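Local structure of MxaA (Stigmatella aurantiaca, 4W4T) at residues E135-S140 and T178-K183; P276-L281 and L335-W340. The protein contributes the terminal reductase domain of the myxalamid PKS-NRPS assembly line, an NADPH-binding Rossmann-fold oxidoreductase related to the short-chain dehydrogenases. All coordinates share one frame; numbering follows the deposited sequence.

In the fold
The two contacts sit on opposite sides of the chain's centre, each about 25 Å from it; their centres lie 50 Å apart and their nearest atoms about 33 Å. Interaction 1 belongs to the nucleotide-binding half, where the helix holding 135-140 meets the loop that leads into strand 185-188 of the large parallel sheet. Its Phe136 side chain is about 9 Å from that of Ile124, a residue that binds NADPH, placing it near the NADPH site, though none of its residues is among those seen to bind the cofactor. Interaction 2 joins 276-281 to 335-340 in a separate two-stranded parallel sheet, away from the NADPH residues. Along the chain the first contact closes before the second opens.

Interaction 1. Residues E135-S140 and T178-K183; sequences EFQRLS and TRTRIK. With ACT (acetate ion), chain C.
Ser140 and Lys183 join helix to loop: Lys183 NZ donates to the backbone O of Ser140 at 2.9 Å, 23° out of the carbonyl plane. The same ammonium bonds Arg181 O, in the carbonyl plane, and Leu176 O. The lysine chain runs extended until its last bend (chi4 60°), which turns NZ into this cluster of carbonyls. A methionine in place of Lys183 would probably leave the three carbonyl oxygens without their shared donor and weaken one tie between loop and helix.

Ser140 OG donates back to Gln137 O at 2.6 Å and lies unusually, perhaps doubtfully, close to Thr180 OG1, while Ser140 CB packs on Arg179 CG at 3.6 Å. Bends at chi2 and chi3 swing the Arg179 guanidinium past Phe136, whose CE2 lies over one guanidinium face near its rim; the two planes stand 67° apart, and NH1 meets the ring at its edge. NH1 also donates to OXT of an acetate ion, probably from the crystallisation liquor, at 3.0 Å, and a water links it to OE1 of Gln137, whose NE2 bonds Glu141.

Helix 159-177 backs the junction through Leu176, which touches Phe136, Leu139 and Ser140, and the loop continues into strand 185-188.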
ATOM      1  N   GLU A 135      35.266 -16.197  -0.099  1.00 19.30           N
ATOM      2  CA  GLU A 135      34.853 -15.499   1.117  1.00 21.88           C
ATOM      3  C   GLU A 135      33.974 -16.374   1.996  1.00 20.23           C
ATOM      4  O   GLU A 135      34.100 -16.365   3.227  1.00 20.82           O
ATOM      5  CB  GLU A 135      34.106 -14.215   0.770  1.00 23.20           C
ATOM      6  CG  GLU A 135      34.998 -13.121   0.204  1.00 26.27           C
ATOM      7  CD  GLU A 135      34.214 -12.009  -0.499  1.00 30.86           C
ATOM      8  OE1 GLU A 135      32.980 -12.146  -0.712  1.00 25.63           O
ATOM      9  OE2 GLU A 135      34.844 -10.985  -0.843  1.00 35.05           O
ATOM     10  N   PHE A 136      33.072 -17.126   1.368  1.00 16.32           N
ATOM     11  CA  PHE A 136      32.177 -18.002   2.117  1.00 15.22           C
ATOM     12  C   PHE A 136      32.985 -19.104   2.813  1.00 17.99           C
ATOM     13  O   PHE A 136      32.738 -19.445   3.976  1.00 15.00           O
ATOM     14  CB  PHE A 136      31.108 -18.595   1.190  1.00 15.05           C
ATOM     15  CG  PHE A 136      30.000 -19.328   1.914  1.00 15.32           C
ATOM     16  CD1 PHE A 136      28.951 -18.628   2.495  1.00 14.98           C
ATOM     17  CD2 PHE A 136      29.997 -20.710   1.983  1.00 14.36           C
ATOM     18  CE1 PHE A 136      27.924 -19.299   3.143  1.00 15.04           C
ATOM     19  CE2 PHE A 136      28.987 -21.396   2.647  1.00 14.96           C
ATOM     20  CZ  PHE A 136      27.948 -20.688   3.234  1.00 14.29           C
ATOM     21  N   GLN A 137      33.974 -19.644   2.108  1.00 15.11           N
ATOM     22  CA  GLN A 137      34.836 -20.652   2.697  1.00 15.23           C
ATOM     23  C   GLN A 137      35.596 -20.072   3.888  1.00 16.28           C
ATOM     24  O   GLN A 137      35.737 -20.724   4.925  1.00 17.81           O
ATOM     25  CB  GLN A 137      35.829 -21.209   1.649  1.00 16.52           C
ATOM     26  CG  GLN A 137      36.866 -22.125   2.268  1.00 15.77           C
ATOM     27  CD  GLN A 137      36.279 -23.363   2.912  1.00 16.68           C
ATOM     28  OE1 GLN A 137      35.254 -23.878   2.479  1.00 17.17           O
ATOM     29  NE2 GLN A 137      36.948 -23.868   3.956  1.00 18.84           N
ATOM     30  N   ARG A 138      36.069 -18.842   3.750  1.00 16.62           N
ATOM     31  CA  ARG A 138      36.794 -18.199   4.854  1.00 20.10           C
ATOM     32  C   ARG A 138      35.878 -17.987   6.065  1.00 21.18           C
ATOM     33  O   ARG A 138      36.256 -18.267   7.206  1.00 20.45           O
ATOM     34  CB  ARG A 138      37.384 -16.860   4.406  1.00 23.42           C
ATOM     35  CG  ARG A 138      38.208 -16.158   5.478  1.00 27.68           C
ATOM     36  CD  ARG A 138      39.035 -15.020   4.884  1.00 37.20           C
ATOM     37  NE  ARG A 138      38.220 -13.895   4.418  1.00 42.55           N
ATOM     38  CZ  ARG A 138      37.934 -13.626   3.141  1.00 39.84           C
ATOM     39  NH1 ARG A 138      38.394 -14.399   2.156  1.00 36.22           N
ATOM     40  NH2 ARG A 138      37.183 -12.571   2.845  1.00 37.15           N
ATOM     41  N   LEU A 139      34.672 -17.500   5.806  1.00 18.61           N
ATOM     42  CA  LEU A 139      33.716 -17.282   6.889  1.00 19.57           C
ATOM     43  C   LEU A 139      33.398 -18.613   7.573  1.00 18.01           C
ATOM     44  O   LEU A 139      33.246 -18.670   8.796  1.00 20.51           O
ATOM     45  CB  LEU A 139      32.442 -16.618   6.356  1.00 16.15           C
ATOM     46  CG  LEU A 139      31.479 -16.025   7.385  1.00 19.11           C
ATOM     47  CD1 LEU A 139      32.120 -14.843   8.084  1.00 22.20           C
ATOM     48  CD2 LEU A 139      30.162 -15.612   6.716  1.00 16.49           C
ATOM     49  N   SER A 140      33.341 -19.687   6.786  1.00 15.88           N
ATOM     50  CA  SER A 140      33.038 -21.016   7.300  1.00 16.35           C
ATOM     51  C   SER A 140      34.151 -21.562   8.203  1.00 18.11           C
ATOM     52  O   SER A 140      33.941 -22.547   8.912  1.00 18.17           O
ATOM     53  CB  SER A 140      32.807 -22.009   6.160  1.00 17.77           C
ATOM     54  OG  SER A 140      34.041 -22.561   5.700  1.00 17.24           O
ATOM     55  N   THR A 178      26.986 -25.646   8.531  1.00 13.87           N
ATOM     56  CA  THR A 178      27.421 -27.016   8.312  1.00 16.19           C
ATOM     57  C   THR A 178      28.637 -27.104   7.387  1.00 15.70           C
ATOM     58  O   THR A 178      29.035 -28.197   7.006  1.00 17.62           O
ATOM     59  CB  THR A 178      26.292 -27.890   7.718  1.00 18.16           C
ATOM     60  OG1 THR A 178      25.793 -27.278   6.517  1.00 16.87           O
ATOM     61  CG2 THR A 178      25.155 -28.065   8.723  1.00 16.38           C
ATOM     62  N   ARG A 179      29.216 -25.961   7.030  1.00 14.81           N
ATOM     63  CA  ARG A 179      30.359 -25.927   6.113  1.00 17.57           C
ATOM     64  C   ARG A 179      31.672 -25.885   6.894  1.00 17.11           C
ATOM     65  O   ARG A 179      31.863 -25.011   7.738  1.00 16.86           O
ATOM     66  CB  ARG A 179      30.270 -24.718   5.180  1.00 14.23           C
ATOM     67  CG  ARG A 179      31.410 -24.615   4.137  1.00 15.37           C
ATOM     68  CD  ARG A 179      31.292 -25.691   3.067  1.00 17.67           C
ATOM     69  NE  ARG A 179      29.976 -25.681   2.423  1.00 17.65           N
ATOM     70  CZ  ARG A 179      29.656 -24.997   1.323  1.00 16.73           C
ATOM     71  NH1 ARG A 179      30.537 -24.221   0.698  1.00 15.16           N
ATOM     72  NH2 ARG A 179      28.416 -25.075   0.861  1.00 16.67           N
ATOM     73  N   THR A 180      32.575 -26.805   6.566  1.00 18.87           N
ATOM     74  CA  THR A 180      33.901 -26.847   7.169  1.00 18.82           C
ATOM     75  C   THR A 180      33.837 -27.404   8.582  1.00 21.53           C
ATOM     76  O   THR A 180      34.358 -28.483   8.863  1.00 23.15           O
ATOM     77  CB  THR A 180      34.548 -25.450   7.207  1.00 18.04           C
ATOM     78  OG1 THR A 180      34.592 -24.905   5.882  1.00 18.36           O
ATOM     79  CG2 THR A 180      35.961 -25.533   7.764  1.00 19.98           C
ATOM     80  N   ARG A 181      33.192 -26.657   9.469  1.00 18.86           N
ATOM     81  CA  ARG A 181      33.038 -27.074  10.859  1.00 20.49           C
ATOM     82  C   ARG A 181      31.699 -26.610  11.423  1.00 18.62           C
ATOM     83  O   ARG A 181      31.195 -25.547  11.063  1.00 16.50           O
ATOM     84  CB  ARG A 181      34.183 -26.547  11.713  1.00 20.13           C
ATOM     85  CG  ARG A 181      34.345 -25.036  11.739  1.00 21.12           C
ATOM     86  CD  ARG A 181      35.598 -24.717  12.548  1.00 23.00           C
ATOM     87  NE  ARG A 181      35.835 -23.303  12.772  1.00 19.48           N
ATOM     88  CZ  ARG A 181      35.373 -22.639  13.824  1.00 21.87           C
ATOM     89  NH1 ARG A 181      34.631 -23.274  14.720  1.00 22.61           N
ATOM     90  NH2 ARG A 181      35.654 -21.355  13.981  1.00 18.82           N
ATOM     91  N   ILE A 182      31.140 -27.433  12.300  1.00 17.72           N
ATOM     92  CA  ILE A 182      29.804 -27.216  12.850  1.00 20.58           C
ATOM     93  C   ILE A 182      29.698 -25.947  13.674  1.00 18.65           C
ATOM     94  O   ILE A 182      30.557 -25.655  14.513  1.00 19.18           O
ATOM     95  CB  ILE A 182      29.367 -28.416  13.712  1.00 18.28           C
ATOM     96  CG1 ILE A 182      29.361 -29.688  12.871  1.00 20.31           C
ATOM     97  CG2 ILE A 182      27.980 -28.167  14.351  1.00 20.88           C
ATOM     98  CD1 ILE A 182      28.659 -29.510  11.540  1.00 23.11           C
ATOM     99  N   LYS A 183      28.632 -25.183  13.425  1.00 15.68           N
ATOM    100  CA  LYS A 183      28.390 -23.942  14.132  1.00 17.23           C
ATOM    101  C   LYS A 183      26.980 -23.934  14.719  1.00 16.90           C
ATOM    102  O   LYS A 183      25.995 -23.963  13.979  1.00 15.77           O
ATOM    103  CB  LYS A 183      28.579 -22.740  13.201  1.00 16.49           C
ATOM    104  CG  LYS A 183      29.892 -22.756  12.430  1.00 16.05           C
ATOM    105  CD  LYS A 183      29.976 -21.606  11.440  1.00 15.59           C
ATOM    106  CE  LYS A 183      31.201 -21.760  10.491  1.00 16.98           C
ATOM    107  NZ  LYS A 183      31.145 -23.025   9.697  1.00 14.38           N
TER
HETATM  108  C   ACT C1601      28.531 -23.329  -2.513  1.00 21.62           C
HETATM  109  O   ACT C1601      28.254 -22.678  -3.576  1.00 19.94           O
HETATM  110  OXT ACT C1601      29.695 -23.306  -1.986  1.00 16.19           O
HETATM  111  CH3 ACT C1601      27.468 -24.171  -1.865  1.00 12.57           C
HETATM  112  O   HOH W   1      33.357 -23.897   0.558  1.00 16.55           O
HETATM  113  O   HOH W   2      35.054 -26.695   3.338  1.00 24.49           O

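Interaction 2. Residues P276-L281 and L335-W340; sequences PSVDAL and LPYDQW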
ATOM      1  N   PRO A 276     -10.077   1.305  19.001  1.00 19.57           N
ATOM      2  CA  PRO A 276     -11.017   0.191  18.859  1.00 19.38           C
ATOM      3  C   PRO A 276     -11.100  -0.666  20.106  1.00 21.45           C
ATOM      4  O   PRO A 276     -10.078  -0.900  20.754  1.00 20.93           O
ATOM      5  CB  PRO A 276     -10.420  -0.610  17.697  1.00 19.89           C
ATOM      6  CG  PRO A 276      -8.955  -0.398  17.839  1.00 17.56           C
ATOM      7  CD  PRO A 276      -8.784   1.012  18.341  1.00 18.40           C
ATOM      8  N   SER A 277     -12.294  -1.134  20.445  1.00 21.07           N
ATOM      9  CA  SER A 277     -12.398  -2.156  21.468  1.00 23.27           C
ATOM     10  C   SER A 277     -12.207  -3.489  20.756  1.00 25.99           C
ATOM     11  O   SER A 277     -13.034  -3.901  19.949  1.00 31.56           O
ATOM     12  CB  SER A 277     -13.736  -2.094  22.214  1.00 26.09           C
ATOM     13  OG  SER A 277     -14.831  -2.149  21.321  1.00 26.02           O
ATOM     14  N   VAL A 278     -11.074  -4.128  21.001  1.00 23.63           N
ATOM     15  CA  VAL A 278     -10.818  -5.442  20.441  1.00 22.79           C
ATOM     16  C   VAL A 278     -10.800  -6.426  21.601  1.00 24.36           C
ATOM     17  O   VAL A 278     -10.491  -6.043  22.731  1.00 24.42           O
ATOM     18  CB  VAL A 278      -9.500  -5.484  19.654  1.00 23.28           C
ATOM     19  CG1 VAL A 278      -9.565  -4.534  18.464  1.00 23.24           C
ATOM     20  CG2 VAL A 278      -8.333  -5.118  20.551  1.00 25.46           C
ATOM     21  N   ASP A 279     -11.166  -7.677  21.351  1.00 22.53           N
ATOM     22  CA  ASP A 279     -11.217  -8.631  22.457  1.00 25.26           C
ATOM     23  C   ASP A 279      -9.938  -9.464  22.604  1.00 25.54           C
ATOM     24  O   ASP A 279      -9.900 -10.390  23.398  1.00 25.06           O
ATOM     25  CB  ASP A 279     -12.422  -9.564  22.314  1.00 29.44           C
ATOM     26  CG  ASP A 279     -12.516 -10.200  20.943  1.00 32.26           C
ATOM     27  OD1 ASP A 279     -11.471 -10.373  20.280  1.00 31.77           O
ATOM     28  OD2 ASP A 279     -13.647 -10.543  20.531  1.00 36.18           O
ATOM     29  N   ALA A 280      -8.892  -9.131  21.853  1.00 23.94           N
ATOM     30  CA  ALA A 280      -7.640  -9.882  21.945  1.00 26.94           C
ATOM     31  C   ALA A 280      -6.949  -9.720  23.301  1.00 25.59           C
ATOM     32  O   ALA A 280      -7.115  -8.706  23.985  1.00 24.75           O
ATOM     33  CB  ALA A 280      -6.694  -9.458  20.836  1.00 29.34           C
ATOM     34  N   LEU A 281      -6.173 -10.729  23.688  1.00 23.35           N
ATOM     35  CA  LEU A 281      -5.263 -10.596  24.821  1.00 23.93           C
ATOM     36  C   LEU A 281      -3.948 -10.046  24.289  1.00 26.84           C
ATOM     37  O   LEU A 281      -3.092 -10.814  23.839  1.00 25.70           O
ATOM     38  CB  LEU A 281      -5.030 -11.936  25.513  1.00 23.64           C
ATOM     39  CG  LEU A 281      -6.283 -12.729  25.866  1.00 29.21           C
ATOM     40  CD1 LEU A 281      -5.913 -14.077  26.452  1.00 30.02           C
ATOM     41  CD2 LEU A 281      -7.148 -11.928  26.824  1.00 31.06           C
ATOM     42  N   LEU A 335     -14.630   2.739  20.174  1.00 19.67           N
ATOM     43  CA  LEU A 335     -15.615   2.234  19.233  1.00 23.21           C
ATOM     44  C   LEU A 335     -15.393   0.762  18.934  1.00 25.54           C
ATOM     45  O   LEU A 335     -14.249   0.289  18.921  1.00 20.82           O
ATOM     46  CB  LEU A 335     -15.547   3.008  17.920  1.00 21.86           C
ATOM     47  CG  LEU A 335     -15.941   4.469  17.838  1.00 25.96           C
ATOM     48  CD1 LEU A 335     -15.597   4.938  16.434  1.00 24.28           C
ATOM     49  CD2 LEU A 335     -17.430   4.633  18.122  1.00 25.39           C
ATOM     50  N   PRO A 336     -16.483   0.034  18.656  1.00 25.81           N
ATOM     51  CA  PRO A 336     -16.359  -1.323  18.120  1.00 26.57           C
ATOM     52  C   PRO A 336     -15.368  -1.335  16.952  1.00 25.02           C
ATOM     53  O   PRO A 336     -15.299  -0.335  16.224  1.00 21.95           O
ATOM     54  CB  PRO A 336     -17.780  -1.645  17.650  1.00 29.24           C
ATOM     55  CG  PRO A 336     -18.656  -0.815  18.514  1.00 27.39           C
ATOM     56  CD  PRO A 336     -17.891   0.451  18.806  1.00 26.64           C
ATOM     57  N   TYR A 337     -14.614  -2.420  16.794  1.00 22.95           N
ATOM     58  CA  TYR A 337     -13.524  -2.453  15.813  1.00 25.26           C
ATOM     59  C   TYR A 337     -13.977  -2.123  14.396  1.00 25.94           C
ATOM     60  O   TYR A 337     -13.266  -1.437  13.649  1.00 23.05           O
ATOM     61  CB  TYR A 337     -12.830  -3.817  15.800  1.00 25.81           C
ATOM     62  CG  TYR A 337     -11.689  -3.846  14.811  1.00 24.04           C
ATOM     63  CD1 TYR A 337     -10.484  -3.234  15.107  1.00 24.45           C
ATOM     64  CD2 TYR A 337     -11.831  -4.445  13.566  1.00 30.49           C
ATOM     65  CE1 TYR A 337      -9.450  -3.233  14.205  1.00 25.38           C
ATOM     66  CE2 TYR A 337     -10.794  -4.445  12.653  1.00 32.85           C
ATOM     67  CZ  TYR A 337      -9.609  -3.837  12.981  1.00 31.70           C
ATOM     68  OH  TYR A 337      -8.567  -3.832  12.082  1.00 34.50           O
ATOM     69  N   ASP A 338     -15.143  -2.624  14.009  1.00 25.30           N
ATOM     70  CA  ASP A 338     -15.632  -2.368  12.656  1.00 27.17           C
ATOM     71  C   ASP A 338     -15.937  -0.892  12.431  1.00 23.43           C
ATOM     72  O   ASP A 338     -15.633  -0.338  11.365  1.00 22.05           O
ATOM     73  CB  ASP A 338     -16.853  -3.234  12.366  1.00 31.62           C
ATOM     74  CG  ASP A 338     -16.538  -4.715  12.482  1.00 40.09           C
ATOM     75  OD1 ASP A 338     -15.604  -5.184  11.779  1.00 42.21           O
ATOM     76  OD2 ASP A 338     -17.202  -5.406  13.285  1.00 47.14           O
ATOM     77  N   GLN A 339     -16.490  -0.244  13.449  1.00 23.65           N
ATOM     78  CA  GLN A 339     -16.765   1.179  13.365  1.00 24.83           C
ATOM     79  C   GLN A 339     -15.476   1.980  13.387  1.00 23.79           C
ATOM     80  O   GLN A 339     -15.351   2.959  12.668  1.00 20.37           O
ATOM     81  CB  GLN A 339     -17.679   1.624  14.504  1.00 26.44           C
ATOM     82  CG  GLN A 339     -19.101   1.096  14.379  1.00 30.76           C
ATOM     83  CD  GLN A 339     -19.958   1.455  15.576  1.00 34.55           C
ATOM     84  OE1 GLN A 339     -19.903   2.582  16.075  1.00 35.00           O
ATOM     85  NE2 GLN A 339     -20.752   0.495  16.049  1.00 34.32           N
ATOM     86  N   TRP A 340     -14.522   1.573  14.224  1.00 19.96           N
ATOM     87  CA  TRP A 340     -13.209   2.218  14.232  1.00 20.52           C
ATOM     88  C   TRP A 340     -12.521   2.115  12.867  1.00 18.83           C
ATOM     89  O   TRP A 340     -11.958   3.095  12.352  1.00 16.36           O
ATOM     90  CB  TRP A 340     -12.320   1.601  15.316  1.00 18.92           C
ATOM     91  CG  TRP A 340     -10.972   2.214  15.375  1.00 18.42           C
ATOM     92  CD1 TRP A 340     -10.615   3.361  16.031  1.00 18.64           C
ATOM     93  CD2 TRP A 340      -9.780   1.712  14.760  1.00 18.94           C
ATOM     94  NE1 TRP A 340      -9.267   3.605  15.848  1.00 17.95           N
ATOM     95  CE2 TRP A 340      -8.735   2.605  15.076  1.00 17.31           C
ATOM     96  CE3 TRP A 340      -9.500   0.596  13.969  1.00 19.22           C
ATOM     97  CZ2 TRP A 340      -7.432   2.412  14.634  1.00 18.34           C
ATOM     98  CZ3 TRP A 340      -8.200   0.405  13.529  1.00 20.65           C
ATOM     99  CH2 TRP A 340      -7.185   1.314  13.858  1.00 21.72           C
TER
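Pro276 lies flat over Trp340, its ring CD 3.5 Å from the centroid of the five-membered ring and only 7° off the normal, a clear CH-pi contact. The two side chains run side by side and point the same way, with CB by Trp340 CG and the proline CG reaching CD2 and CE3. Trp340 has CG anti to its backbone nitrogen (chi1 -180°), which carries the indole back from the first turn of its helix; its NE1 is occupied by the carbonyl of Val274. Pro276 CB also reaches the edge of the Tyr337 ring, 3.7 Å from CD1. The same CD1 is met obliquely by Val278 CG1, and the tyrosine ring thus meets two residues of 276-281.

Ser277 supplies the polar link. Its backbone N donates to Leu335 O at 2.9 Å with an N-H...O angle of 161°, and the CA of Pro276 makes a C-H...O contact with that oxygen at 3.2 Å.

Cys269 of helix 261-272 touches both Pro276 and Trp340, and Leu361 of helix 352-362 touches both aromatic residues. The whole is a short parallel strand pair, 274-277 beside 333-336, whose second strand passes directly into helix 337-348 with Pro336 at the N-cap; standing apart from the Rossmann sheet, it is consistent with the smaller C-terminal region that follows the nucleotide-binding fold in extended short-chain dehydrogenases.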